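PDB 6LMT: calcium homeostasis modulator 1 from Oryzias latipes, which probably forms a large-pore membrane channel of the CALHM family, here assembled from eight chains. Local coordinates for residues 31-36 with 111-116; 51-56 with 126-131; 43-48 with 151-156. All blocks are in the same frame, centred on the assembly; numbering follows the deposited sequence.

Contact 1: 31-36 with 111-116; sequences AQMYSS and AVWVSV. With Y01 (cholesterol hemisuccinate), chain L; Y01 (cholesterol hemisuccinate), chain M.
The carbonyl O of Ala31 is gripped twice by Ser35, through the backbone N and through OG at 3.2 Å, so this hydroxyl is turned back onto its own helix. Across the contact, the Ala31 methyl meets Val112: CB lies 3.8 Å from CG1. The contact joins helix 21-36 to helix 108-120, probably the first and third membrane helices of the CALHM bundle, whose local axes cross at -41° and come within 9.5 Å. An aromatic pair carries much of the contact. With CG anti to the backbone N (chi1 -172°), Tyr34 brings its ring edge, CD1 leading, against the six-membered ring of Trp113 in a T-shaped stack, centroids 5.2 Å apart and planes at 81°. Val116 CG2 lies over a face of the Tyr34 ring as a CH-pi contact, 4.1 Å from its centroid. The polar ends of both rings have partners elsewhere, Tyr34 OH at Asp120 and Trp113 NE1 at Leu55 O. Two cholesterol hemisuccinates lie against the contact: Val116 CG1 touches CAP of the chain L sterol, and Ala31 CB touches CAU of the chain M sterol. No hydrogen bond links the segments, so the helices adhere through apolar and aromatic packing that continues into sterol.

Contact 2: 51-56 with 126-131; sequences YGIGLL and CAFSIN. With Y01 (cholesterol hemisuccinate), chain J.
Ile53 lays the end of its side chain over the methyl of Ala127, CD1 meeting CB at 3.7 Å, with CG1 equally engaged. This is a close helix-helix contact with a glycine at its centre: helix 48-70 and the short helix 122-128 come so near that the CA atoms of Gly52 and Ala127 are 4.7 Å apart. Because Gly52 has no side chain, its CA can face both Ala127 CB and Cys126 CB directly. Cys126 is disulfide-bonded to Cys41, so the junction also ties in the loop that follows helix 21-36. On that flank the sulfur sits beside the Tyr51 ring in a Cys sulfur-aromatic contact made at the edge: Cys126 SG lies 3.8 Å from Tyr51 CD2, and its direction from the ring centroid is 77° off the ring normal. The Tyr51 ring is brought there with CG anti to the backbone N (chi1 -178°), and its OH bonds to Ser40 N and to Gln182 of a neighbouring subunit, so one tyrosine serves both the fold and the assembly. The other flank lies against a bound cholesterol hemisuccinate, consistent with a lipid-facing surface. Here the Phe128 ring comes back across its own neighbour, Ala127 CB standing over the ring centre, while its CZ approaches Ile53 CD1 obliquely. The sterol (chain J) packs on both Ile53 and Phe128 and so bridges the two segments. Ile53 CD1 touches sterol CAE at 3.6 Å, and Phe128 CE1 touches sterol CAD at 3.5 Å.

Contact 3: 43-48 with 151-156; sequences CMPEYN and KLKFLA
Leu152 meets Pro45 first: its carbonyl O lies 3.7 Å from CB of the proline, and its own CB packs loosely on that same atom. One residue on, Lys153 passes alongside the pyrrolidine ring, CG to Pro45 CG at 4.2 Å. From CG onward the lysine chain is extended, and NZ stays 6.4 Å from Glu46 OE2, too far for a salt bridge. Ala156 follows, which segment 43-48 receives as a small plug: its CB fits against Pro45 CD at 3.8 Å and against the side-chain amide of Asn48. The segment leads into helix 48-70, with Tyr47 at the N-cap position, and a disulfide from Cys43 to Cys160 staples it to the chain just beyond Ala156, consistent with the disulfide-bonded extracellular region of CALHM channels. Ala156 O accepts a hydrogen bond from Asn48 ND2 at 3.2 Å, the donor arriving in the carbonyl plane on a lone pair with an N-H...O angle of 152°, while Cys43 CA adds a CA-H...O contact. The other end of the same amide, Asn48 OD1, turns back to its own segment, where Cys43 N and Met44 N each give it a weak hydrogen bond.

Overall arrangement
Following the chain from the N terminus, helix 21-36 supplies the first half of contact 1, segment 43-48 that of contact 3, and the start of helix 48-70 that of contact 2. After a long, mostly helical excursion, helix 108-120 closes contact 1, helix 122-128 closes contact 2 and helix 148-155 closes contact 3. Contact 1 therefore crosses both others, whereas contact 2 lies wholly within the span of contact 3. Contacts 2 and 3 have centres about 10 Å apart and are joined by a probable hydrogen bond from Ser129 OG to Leu155 O. Contact 1 sits deeper in the helix bundle, its centre about 17 Å from that of contact 2. All three reach a neighbouring subunit.

Contact 1: 31-36 with 111-116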
loop_
_atom_site.group_PDB
_atom_site.type_symbol
_atom_site.label_atom_id
_atom_site.label_comp_id
_atom_site.label_asym_id
_atom_site.label_seq_id
_atom_site.Cartn_x
_atom_site.Cartn_y
_atom_site.Cartn_z
ATOM N N ALA A 31 -19.898 -2.813 13.700
ATOM C CA ALA A 31 -20.121 -3.503 12.443
ATOM C C ALA A 31 -18.944 -4.370 12.040
ATOM O O ALA A 31 -19.130 -5.368 11.343
ATOM C CB ALA A 31 -20.417 -2.485 11.364
ATOM N N GLN A 32 -17.733 -4.009 12.450
ATOM C CA GLN A 32 -16.587 -4.866 12.196
ATOM C C GLN A 32 -16.602 -6.089 13.092
ATOM O O GLN A 32 -16.157 -7.164 12.683
ATOM C CB GLN A 32 -15.299 -4.065 12.375
ATOM C CG GLN A 32 -14.020 -4.832 12.114
ATOM C CD GLN A 32 -13.925 -5.384 10.705
ATOM O OE1 GLN A 32 -14.248 -4.706 9.731
ATOM N NE2 GLN A 32 -13.493 -6.632 10.592
ATOM N N MET A 33 -17.135 -5.958 14.299
ATOM C CA MET A 33 -17.297 -7.113 15.164
ATOM C C MET A 33 -18.382 -8.045 14.659
ATOM O O MET A 33 -18.322 -9.247 14.911
ATOM C CB MET A 33 -17.582 -6.634 16.575
ATOM C CG MET A 33 -17.714 -7.674 17.619
ATOM S SD MET A 33 -17.580 -6.830 19.168
ATOM C CE MET A 33 -18.060 -8.134 20.238
ATOM N N TYR A 34 -19.361 -7.526 13.923
ATOM C CA TYR A 34 -20.335 -8.409 13.300
ATOM C C TYR A 34 -19.697 -9.227 12.188
ATOM O O TYR A 34 -20.043 -10.395 11.991
ATOM C CB TYR A 34 -21.517 -7.615 12.755
ATOM C CG TYR A 34 -22.607 -8.522 12.276
ATOM C CD1 TYR A 34 -23.457 -9.119 13.174
ATOM C CD2 TYR A 34 -22.754 -8.828 10.931
ATOM C CE1 TYR A 34 -24.422 -9.974 12.758
ATOM C CE2 TYR A 34 -23.711 -9.685 10.513
ATOM C CZ TYR A 34 -24.545 -10.249 11.429
ATOM O OH TYR A 34 -25.519 -11.104 11.022
ATOM N N SER A 35 -18.772 -8.627 11.448
ATOM C CA SER A 35 -18.103 -9.343 10.372
ATOM C C SER A 35 -17.174 -10.417 10.911
ATOM O O SER A 35 -17.062 -11.497 10.329
ATOM C CB SER A 35 -17.326 -8.355 9.522
ATOM O OG SER A 35 -18.204 -7.391 9.010
ATOM N N SER A 36 -16.499 -10.135 12.018
ATOM C CA SER A 36 -15.569 -11.070 12.618
ATOM C C SER A 36 -16.255 -12.178 13.394
ATOM O O SER A 36 -15.623 -13.197 13.673
ATOM C CB SER A 36 -14.626 -10.329 13.554
ATOM O OG SER A 36 -13.875 -9.372 12.850
ATOM N N ALA A 111 -27.553 0.327 17.642
ATOM C CA ALA A 111 -28.372 0.455 16.448
ATOM C C ALA A 111 -27.645 -0.044 15.211
ATOM O O ALA A 111 -28.277 -0.593 14.310
ATOM C CB ALA A 111 -28.804 1.902 16.274
ATOM N N VAL A 112 -26.326 0.125 15.160
ATOM C CA VAL A 112 -25.537 -0.414 14.063
ATOM C C VAL A 112 -25.542 -1.935 14.091
ATOM O O VAL A 112 -25.653 -2.573 13.043
ATOM C CB VAL A 112 -24.112 0.171 14.094
ATOM C CG1 VAL A 112 -23.213 -0.499 13.106
ATOM C CG2 VAL A 112 -24.155 1.610 13.750
ATOM N N TRP A 113 -25.473 -2.538 15.284
ATOM C CA TRP A 113 -25.515 -3.991 15.396
ATOM C C TRP A 113 -26.843 -4.557 14.926
ATOM O O TRP A 113 -26.859 -5.538 14.185
ATOM C CB TRP A 113 -25.263 -4.449 16.830
ATOM C CG TRP A 113 -25.262 -5.955 16.962
ATOM C CD1 TRP A 113 -26.317 -6.752 17.254
ATOM C CD2 TRP A 113 -24.142 -6.820 16.831
ATOM N NE1 TRP A 113 -25.941 -8.051 17.274
ATOM C CE2 TRP A 113 -24.603 -8.123 17.023
ATOM C CE3 TRP A 113 -22.793 -6.618 16.561
ATOM C CZ2 TRP A 113 -23.765 -9.214 16.970
ATOM C CZ3 TRP A 113 -21.974 -7.695 16.512
ATOM C CH2 TRP A 113 -22.454 -8.979 16.708
ATOM N N VAL A 114 -27.959 -3.978 15.372
ATOM C CA VAL A 114 -29.280 -4.478 15.009
ATOM C C VAL A 114 -29.511 -4.355 13.515
ATOM O O VAL A 114 -30.078 -5.252 12.892
ATOM C CB VAL A 114 -30.356 -3.736 15.826
ATOM C CG1 VAL A 114 -31.748 -4.092 15.385
ATOM C CG2 VAL A 114 -30.210 -4.058 17.264
ATOM N N SER A 115 -28.985 -3.305 12.900
ATOM C CA SER A 115 -29.188 -3.106 11.479
ATOM C C SER A 115 -28.356 -4.058 10.629
ATOM O O SER A 115 -28.877 -4.612 9.665
ATOM C CB SER A 115 -28.889 -1.668 11.128
ATOM O OG SER A 115 -29.774 -0.809 11.790
ATOM N N VAL A 116 -27.079 -4.281 10.963
ATOM C CA VAL A 116 -26.296 -5.254 10.199
ATOM C C VAL A 116 -26.801 -6.665 10.427
ATOM O O VAL A 116 -26.674 -7.512 9.551
ATOM C CB VAL A 116 -24.778 -5.192 10.486
ATOM C CG1 VAL A 116 -24.194 -3.931 10.049
ATOM C CG2 VAL A 116 -24.454 -5.406 11.924
HETATM C CAA Y01 L . -24.900 -6.406 5.756
HETATM C CBA Y01 L . -24.803 -5.054 5.062
HETATM C CAB Y01 L . -25.933 -4.888 4.061
HETATM C CAN Y01 L . -24.794 -3.916 6.076
HETATM C CAJ Y01 L . -24.962 -2.523 5.517
HETATM C CAO Y01 L . -25.027 -1.468 6.602
HETATM C CBB Y01 L . -26.314 -0.624 6.681
HETATM C CAC Y01 L . -27.511 -1.456 6.237
HETATM C CBE Y01 L . -26.552 -0.062 8.097
HETATM C CAP Y01 L . -25.929 -0.936 9.213
HETATM C CAQ Y01 L . -25.773 -0.022 10.440
HETATM C CBG Y01 L . -26.588 1.199 10.037
HETATM C CBI Y01 L . -26.173 1.374 8.561
HETATM C CAE Y01 L . -24.680 1.634 8.370
HETATM C CAU Y01 L . -26.949 2.555 8.002
HETATM C CAS Y01 L . -26.649 3.806 8.833
HETATM C CBF Y01 L . -27.203 3.655 10.255
HETATM C CBD Y01 L . -26.624 2.418 10.959
HETATM C CAK Y01 L . -27.494 2.146 12.185
HETATM C CAI Y01 L . -27.845 3.389 12.943
HETATM C CAZ Y01 L . -27.533 4.617 12.553
HETATM C CAV Y01 L . -27.664 5.799 13.495
HETATM C CBH Y01 L . -27.036 4.919 11.143
HETATM C CAD Y01 L . -25.560 5.354 11.225
HETATM C CAT Y01 L . -27.899 6.074 10.596
HETATM C CAR Y01 L . -27.888 7.293 11.519
HETATM C CBC Y01 L . -28.417 6.968 12.888
HETATM O OAW Y01 L . -28.314 8.152 13.748
HETATM C CAY Y01 L . -27.202 8.912 13.779
HETATM O OAG Y01 L . -26.087 8.505 13.941
HETATM C CAM Y01 L . -27.525 10.357 13.559
HETATM C CAL Y01 L . -27.245 11.364 14.654
HETATM C CAX Y01 L . -25.938 12.124 14.522
HETATM O OAH Y01 L . -24.882 11.563 14.876
HETATM O OAF Y01 L . -25.979 13.276 14.053
HETATM C CAA Y01 M . -21.171 -7.442 2.435
HETATM C CBA Y01 M . -19.772 -6.857 2.531
HETATM C CAB Y01 M . -19.434 -6.045 1.291
HETATM C CAN Y01 M . -19.600 -6.037 3.802
HETATM C CAJ Y01 M . -19.693 -6.818 5.086
HETATM C CAO Y01 M . -19.330 -5.999 6.295
HETATM C CBB Y01 M . -20.362 -4.940 6.712
HETATM C CAC Y01 M . -21.548 -5.611 7.400
HETATM C CBE Y01 M . -19.735 -3.821 7.568
HETATM C CAP Y01 M . -18.178 -3.764 7.526
HETATM C CAQ Y01 M . -17.782 -2.276 7.536
HETATM C CBG Y01 M . -19.044 -1.626 8.088
HETATM C CBI Y01 M . -20.177 -2.346 7.326
HETATM C CAE Y01 M . -20.167 -2.049 5.818
HETATM C CAU Y01 M . -21.515 -1.927 7.948
HETATM C CAS Y01 M . -21.660 -0.408 8.096
HETATM C CBF Y01 M . -20.491 0.243 8.852
HETATM C CBD Y01 M . -19.149 -0.109 8.187
HETATM C CAK Y01 M . -17.990 0.453 9.006
HETATM C CAI Y01 M . -18.239 1.827 9.546
HETATM C CAZ Y01 M . -19.406 2.452 9.514
HETATM C CAV Y01 M . -19.539 3.908 9.931
HETATM C CBH Y01 M . -20.690 1.769 9.070
HETATM C CAD Y01 M . -21.167 2.463 7.780
HETATM C CAT Y01 M . -21.693 1.996 10.218
HETATM C CAR Y01 M . -21.922 3.481 10.491
HETATM C CBC Y01 M . -20.656 4.170 10.929
HETATM O OAW Y01 M . -20.869 5.617 10.918
HETATM C CAY Y01 M . -21.680 6.213 11.802
HETATM O OAG Y01 M . -22.207 5.676 12.731
HETATM C CAM Y01 M . -21.840 7.668 11.496
HETATM C CAL Y01 M . -21.254 8.599 12.531
HETATM C CAX Y01 M . -21.409 10.071 12.203
HETATM O OAH Y01 M . -22.006 10.793 13.024
HETATM O OAF Y01 M . -20.938 10.488 11.127
#

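Contact 2: 51-56 with 126-131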
loop_
_atom_site.group_PDB
_atom_site.type_symbol
_atom_site.label_atom_id
_atom_site.label_comp_id
_atom_site.label_asym_id
_atom_site.label_seq_id
_atom_site.Cartn_x
_atom_site.Cartn_y
_atom_site.Cartn_z
ATOM N N TYR A 51 -30.710 -18.659 20.375
ATOM C CA TYR A 51 -29.463 -18.259 19.752
ATOM C C TYR A 51 -29.685 -17.117 18.773
ATOM O O TYR A 51 -28.950 -16.126 18.791
ATOM C CB TYR A 51 -28.817 -19.450 19.055
ATOM C CG TYR A 51 -27.493 -19.100 18.443
ATOM C CD1 TYR A 51 -26.363 -18.974 19.227
ATOM C CD2 TYR A 51 -27.379 -18.853 17.088
ATOM C CE1 TYR A 51 -25.170 -18.642 18.684
ATOM C CE2 TYR A 51 -26.193 -18.505 16.546
ATOM C CZ TYR A 51 -25.087 -18.412 17.348
ATOM O OH TYR A 51 -23.893 -18.074 16.791
ATOM N N GLY A 52 -30.694 -17.242 17.910
ATOM C CA GLY A 52 -30.923 -16.234 16.894
ATOM C C GLY A 52 -31.440 -14.927 17.453
ATOM O O GLY A 52 -31.045 -13.856 17.003
ATOM N N ILE A 53 -32.315 -14.991 18.447
ATOM C CA ILE A 53 -32.824 -13.768 19.045
ATOM C C ILE A 53 -31.851 -13.232 20.083
ATOM O O ILE A 53 -31.764 -12.020 20.283
ATOM C CB ILE A 53 -34.237 -14.026 19.602
ATOM C CG1 ILE A 53 -35.146 -14.497 18.479
ATOM C CG2 ILE A 53 -34.868 -12.812 20.179
ATOM C CD1 ILE A 53 -35.197 -13.574 17.310
ATOM N N GLY A 54 -31.057 -14.098 20.707
ATOM C CA GLY A 54 -30.036 -13.632 21.620
ATOM C C GLY A 54 -28.921 -12.869 20.949
ATOM O O GLY A 54 -28.373 -11.941 21.532
ATOM N N LEU A 55 -28.581 -13.221 19.715
ATOM C CA LEU A 55 -27.604 -12.430 18.982
ATOM C C LEU A 55 -28.157 -11.127 18.455
ATOM O O LEU A 55 -27.394 -10.302 17.958
ATOM C CB LEU A 55 -27.019 -13.220 17.827
ATOM C CG LEU A 55 -25.964 -14.206 18.278
ATOM C CD1 LEU A 55 -25.516 -14.937 17.093
ATOM C CD2 LEU A 55 -24.803 -13.471 18.898
ATOM N N LEU A 56 -29.447 -10.922 18.550
ATOM C CA LEU A 56 -30.044 -9.662 18.202
ATOM C C LEU A 56 -30.272 -8.784 19.420
ATOM O O LEU A 56 -30.389 -7.570 19.273
ATOM C CB LEU A 56 -31.346 -9.952 17.459
ATOM C CG LEU A 56 -32.184 -8.915 16.759
ATOM C CD1 LEU A 56 -31.393 -8.270 15.665
ATOM C CD2 LEU A 56 -33.336 -9.654 16.196
ATOM N N CYS A 126 -32.018 -18.411 11.697
ATOM C CA CYS A 126 -31.859 -19.346 12.794
ATOM C C CYS A 126 -33.112 -19.389 13.654
ATOM O O CYS A 126 -33.633 -20.466 13.929
ATOM C CB CYS A 126 -30.619 -18.968 13.606
ATOM S SG CYS A 126 -30.036 -20.183 14.786
ATOM N N ALA A 127 -33.661 -18.234 14.015
ATOM C CA ALA A 127 -34.754 -18.194 14.975
ATOM C C ALA A 127 -36.096 -18.656 14.419
ATOM O O ALA A 127 -36.933 -19.128 15.188
ATOM C CB ALA A 127 -34.905 -16.792 15.524
ATOM N N PHE A 128 -36.333 -18.548 13.113
ATOM C CA PHE A 128 -37.679 -18.691 12.567
ATOM C C PHE A 128 -37.794 -19.814 11.551
ATOM O O PHE A 128 -38.800 -19.897 10.857
ATOM C CB PHE A 128 -38.124 -17.378 11.929
ATOM C CG PHE A 128 -38.297 -16.272 12.904
ATOM C CD1 PHE A 128 -38.811 -16.512 14.155
ATOM C CD2 PHE A 128 -37.807 -15.016 12.622
ATOM C CE1 PHE A 128 -38.919 -15.507 15.064
ATOM C CE2 PHE A 128 -37.908 -14.016 13.533
ATOM C CZ PHE A 128 -38.467 -14.264 14.757
ATOM N N SER A 129 -36.796 -20.675 11.434
ATOM C CA SER A 129 -36.878 -21.733 10.441
ATOM C C SER A 129 -37.766 -22.886 10.874
ATOM O O SER A 129 -38.220 -23.643 10.019
ATOM C CB SER A 129 -35.491 -22.258 10.104
ATOM O OG SER A 129 -34.912 -22.876 11.230
ATOM N N ILE A 130 -38.027 -23.048 12.170
ATOM C CA ILE A 130 -39.007 -24.043 12.588
ATOM C C ILE A 130 -40.428 -23.525 12.486
ATOM O O ILE A 130 -41.373 -24.296 12.665
ATOM C CB ILE A 130 -38.793 -24.531 14.033
ATOM C CG1 ILE A 130 -38.929 -23.378 15.007
ATOM C CG2 ILE A 130 -37.459 -25.188 14.192
ATOM C CD1 ILE A 130 -39.007 -23.820 16.417
ATOM N N ASN A 131 -40.601 -22.240 12.225
ATOM C CA ASN A 131 -41.900 -21.631 12.017
ATOM C C ASN A 131 -42.308 -21.628 10.561
ATOM O O ASN A 131 -43.341 -21.055 10.226
ATOM C CB ASN A 131 -41.900 -20.201 12.544
ATOM C CG ASN A 131 -41.823 -20.138 14.036
ATOM O OD1 ASN A 131 -42.495 -20.884 14.731
ATOM N ND2 ASN A 131 -40.990 -19.256 14.542
HETATM C CAA Y01 J . -35.339 -4.387 19.827
HETATM C CBA Y01 J . -34.503 -4.841 18.645
HETATM C CAB Y01 J . -33.217 -5.491 19.125
HETATM C CAN Y01 J . -35.296 -5.774 17.731
HETATM C CAJ Y01 J . -35.761 -7.064 18.354
HETATM C CAO Y01 J . -36.942 -7.658 17.628
HETATM C CBB Y01 J . -37.454 -9.012 18.143
HETATM C CAC Y01 J . -37.471 -9.012 19.669
HETATM C CBE Y01 J . -38.834 -9.315 17.520
HETATM C CAP Y01 J . -38.886 -8.938 16.011
HETATM C CAQ Y01 J . -39.571 -10.101 15.281
HETATM C CBG Y01 J . -40.411 -10.724 16.385
HETATM C CBI Y01 J . -39.455 -10.748 17.593
HETATM C CAE Y01 J . -38.345 -11.793 17.430
HETATM C CAU Y01 J . -40.342 -11.089 18.796
HETATM C CAS Y01 J . -41.067 -12.432 18.621
HETATM C CBF Y01 J . -41.894 -12.545 17.326
HETATM C CBD Y01 J . -41.081 -12.061 16.110
HETATM C CAK Y01 J . -41.977 -11.995 14.882
HETATM C CAI Y01 J . -42.677 -13.297 14.686
HETATM C CAZ Y01 J . -42.816 -14.211 15.635
HETATM C CAV Y01 J . -43.440 -15.553 15.326
HETATM C CBH Y01 J . -42.457 -13.984 17.101
HETATM C CAD Y01 J . -41.430 -15.053 17.520
HETATM C CAT Y01 J . -43.765 -14.200 17.895
HETATM C CAR Y01 J . -44.438 -15.546 17.588
HETATM C CBC Y01 J . -44.716 -15.734 16.116
HETATM O OAW Y01 J . -45.205 -17.084 15.862
HETATM C CAY Y01 J . -45.732 -17.359 14.670
HETATM O OAG Y01 J . -46.123 -16.529 13.900
HETATM C CAM Y01 J . -45.771 -18.835 14.396
HETATM C CAL Y01 J . -46.195 -19.181 12.982
HETATM C CAX Y01 J . -46.262 -20.665 12.668
HETATM O OAH Y01 J . -46.004 -21.476 13.580
HETATM O OAF Y01 J . -46.571 -21.005 11.509
#

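Contact 3: 43-48 with 151-156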
loop_
_atom_site.group_PDB
_atom_site.type_symbol
_atom_site.label_atom_id
_atom_site.label_comp_id
_atom_site.label_asym_id
_atom_site.label_seq_id
_atom_site.Cartn_x
_atom_site.Cartn_y
_atom_site.Cartn_z
ATOM N N CYS A 43 -28.785 -25.381 15.025
ATOM C CA CYS A 43 -29.588 -26.236 14.155
ATOM C C CYS A 43 -30.259 -27.362 14.927
ATOM O O CYS A 43 -30.300 -28.507 14.491
ATOM C CB CYS A 43 -28.788 -26.746 12.955
ATOM S SG CYS A 43 -28.759 -25.528 11.623
ATOM N N MET A 44 -30.824 -27.004 16.069
ATOM C CA MET A 44 -31.620 -27.827 16.949
ATOM C C MET A 44 -32.866 -27.040 17.318
ATOM O O MET A 44 -32.770 -25.850 17.598
ATOM C CB MET A 44 -30.843 -28.177 18.211
ATOM C CG MET A 44 -29.640 -29.022 17.956
ATOM S SD MET A 44 -28.560 -29.126 19.369
ATOM C CE MET A 44 -29.555 -30.089 20.471
ATOM N N PRO A 45 -34.041 -27.673 17.343
ATOM C CA PRO A 45 -35.282 -26.917 17.549
ATOM C C PRO A 45 -35.496 -26.401 18.956
ATOM O O PRO A 45 -36.470 -25.678 19.175
ATOM C CB PRO A 45 -36.360 -27.928 17.174
ATOM C CG PRO A 45 -35.741 -29.212 17.369
ATOM C CD PRO A 45 -34.319 -29.077 17.023
ATOM N N GLU A 46 -34.644 -26.733 19.910
ATOM C CA GLU A 46 -34.773 -26.221 21.265
ATOM C C GLU A 46 -34.010 -24.933 21.462
ATOM O O GLU A 46 -34.346 -24.147 22.344
ATOM C CB GLU A 46 -34.246 -27.239 22.279
ATOM C CG GLU A 46 -34.937 -28.562 22.245
ATOM C CD GLU A 46 -34.279 -29.536 21.291
ATOM O OE1 GLU A 46 -33.181 -29.233 20.792
ATOM O OE2 GLU A 46 -34.880 -30.594 21.016
ATOM N N TYR A 47 -32.988 -24.712 20.655
ATOM C CA TYR A 47 -31.972 -23.723 20.924
ATOM C C TYR A 47 -31.855 -22.694 19.823
ATOM O O TYR A 47 -31.139 -21.711 20.005
ATOM C CB TYR A 47 -30.629 -24.430 21.114
ATOM C CG TYR A 47 -30.605 -25.355 22.295
ATOM C CD1 TYR A 47 -31.276 -25.036 23.462
ATOM C CD2 TYR A 47 -30.029 -26.608 22.197
ATOM C CE1 TYR A 47 -31.296 -25.901 24.522
ATOM C CE2 TYR A 47 -30.049 -27.476 23.245
ATOM C CZ TYR A 47 -30.681 -27.119 24.406
ATOM O OH TYR A 47 -30.702 -27.988 25.466
ATOM N N ASN A 48 -32.540 -22.889 18.692
ATOM C CA ASN A 48 -32.395 -21.988 17.551
ATOM C C ASN A 48 -32.970 -20.619 17.831
ATOM O O ASN A 48 -32.399 -19.610 17.415
ATOM C CB ASN A 48 -33.076 -22.537 16.311
ATOM C CG ASN A 48 -32.246 -23.491 15.563
ATOM O OD1 ASN A 48 -31.055 -23.543 15.743
ATOM N ND2 ASN A 48 -32.836 -24.123 14.584
ATOM N N LYS A 151 -40.187 -33.443 12.133
ATOM C CA LYS A 151 -40.168 -32.331 11.195
ATOM C C LYS A 151 -39.696 -31.038 11.841
ATOM O O LYS A 151 -39.213 -30.158 11.132
ATOM C CB LYS A 151 -41.540 -32.135 10.554
ATOM C CG LYS A 151 -42.621 -31.705 11.494
ATOM C CD LYS A 151 -43.909 -31.510 10.748
ATOM C CE LYS A 151 -43.852 -30.270 9.879
ATOM N NZ LYS A 151 -43.812 -29.030 10.698
ATOM N N LEU A 152 -39.808 -30.906 13.163
ATOM C CA LEU A 152 -39.160 -29.790 13.833
ATOM C C LEU A 152 -37.648 -29.917 13.787
ATOM O O LEU A 152 -36.947 -28.910 13.685
ATOM C CB LEU A 152 -39.634 -29.678 15.274
ATOM C CG LEU A 152 -41.028 -29.117 15.459
ATOM C CD1 LEU A 152 -41.405 -29.178 16.911
ATOM C CD2 LEU A 152 -41.062 -27.698 14.967
ATOM N N LYS A 153 -37.126 -31.139 13.869
ATOM C CA LYS A 153 -35.694 -31.332 13.692
ATOM C C LYS A 153 -35.279 -31.119 12.250
ATOM O O LYS A 153 -34.147 -30.705 11.989
ATOM C CB LYS A 153 -35.280 -32.728 14.133
ATOM C CG LYS A 153 -35.401 -32.979 15.605
ATOM C CD LYS A 153 -34.942 -34.375 15.935
ATOM C CE LYS A 153 -35.151 -34.676 17.394
ATOM N NZ LYS A 153 -34.750 -36.066 17.714
ATOM N N PHE A 154 -36.173 -31.412 11.309
ATOM C CA PHE A 154 -35.881 -31.230 9.895
ATOM C C PHE A 154 -35.814 -29.752 9.532
ATOM O O PHE A 154 -34.901 -29.319 8.824
ATOM C CB PHE A 154 -36.948 -31.955 9.076
ATOM C CG PHE A 154 -36.764 -31.850 7.601
ATOM C CD1 PHE A 154 -35.813 -32.604 6.958
ATOM C CD2 PHE A 154 -37.551 -30.997 6.858
ATOM C CE1 PHE A 154 -35.642 -32.503 5.610
ATOM C CE2 PHE A 154 -37.380 -30.890 5.517
ATOM C CZ PHE A 154 -36.424 -31.650 4.891
ATOM N N LEU A 155 -36.777 -28.966 10.004
ATOM C CA LEU A 155 -36.817 -27.542 9.723
ATOM C C LEU A 155 -35.759 -26.766 10.475
ATOM O O LEU A 155 -35.381 -25.683 10.036
ATOM C CB LEU A 155 -38.185 -26.977 10.076
ATOM C CG LEU A 155 -39.365 -27.451 9.249
ATOM C CD1 LEU A 155 -40.629 -26.880 9.807
ATOM C CD2 LEU A 155 -39.181 -27.045 7.824
ATOM N N ALA A 156 -35.275 -27.293 11.593
ATOM C CA ALA A 156 -34.252 -26.604 12.356
ATOM C C ALA A 156 -32.899 -26.633 11.677
ATOM O O ALA A 156 -32.043 -25.825 12.020
ATOM C CB ALA A 156 -34.141 -27.209 13.740
#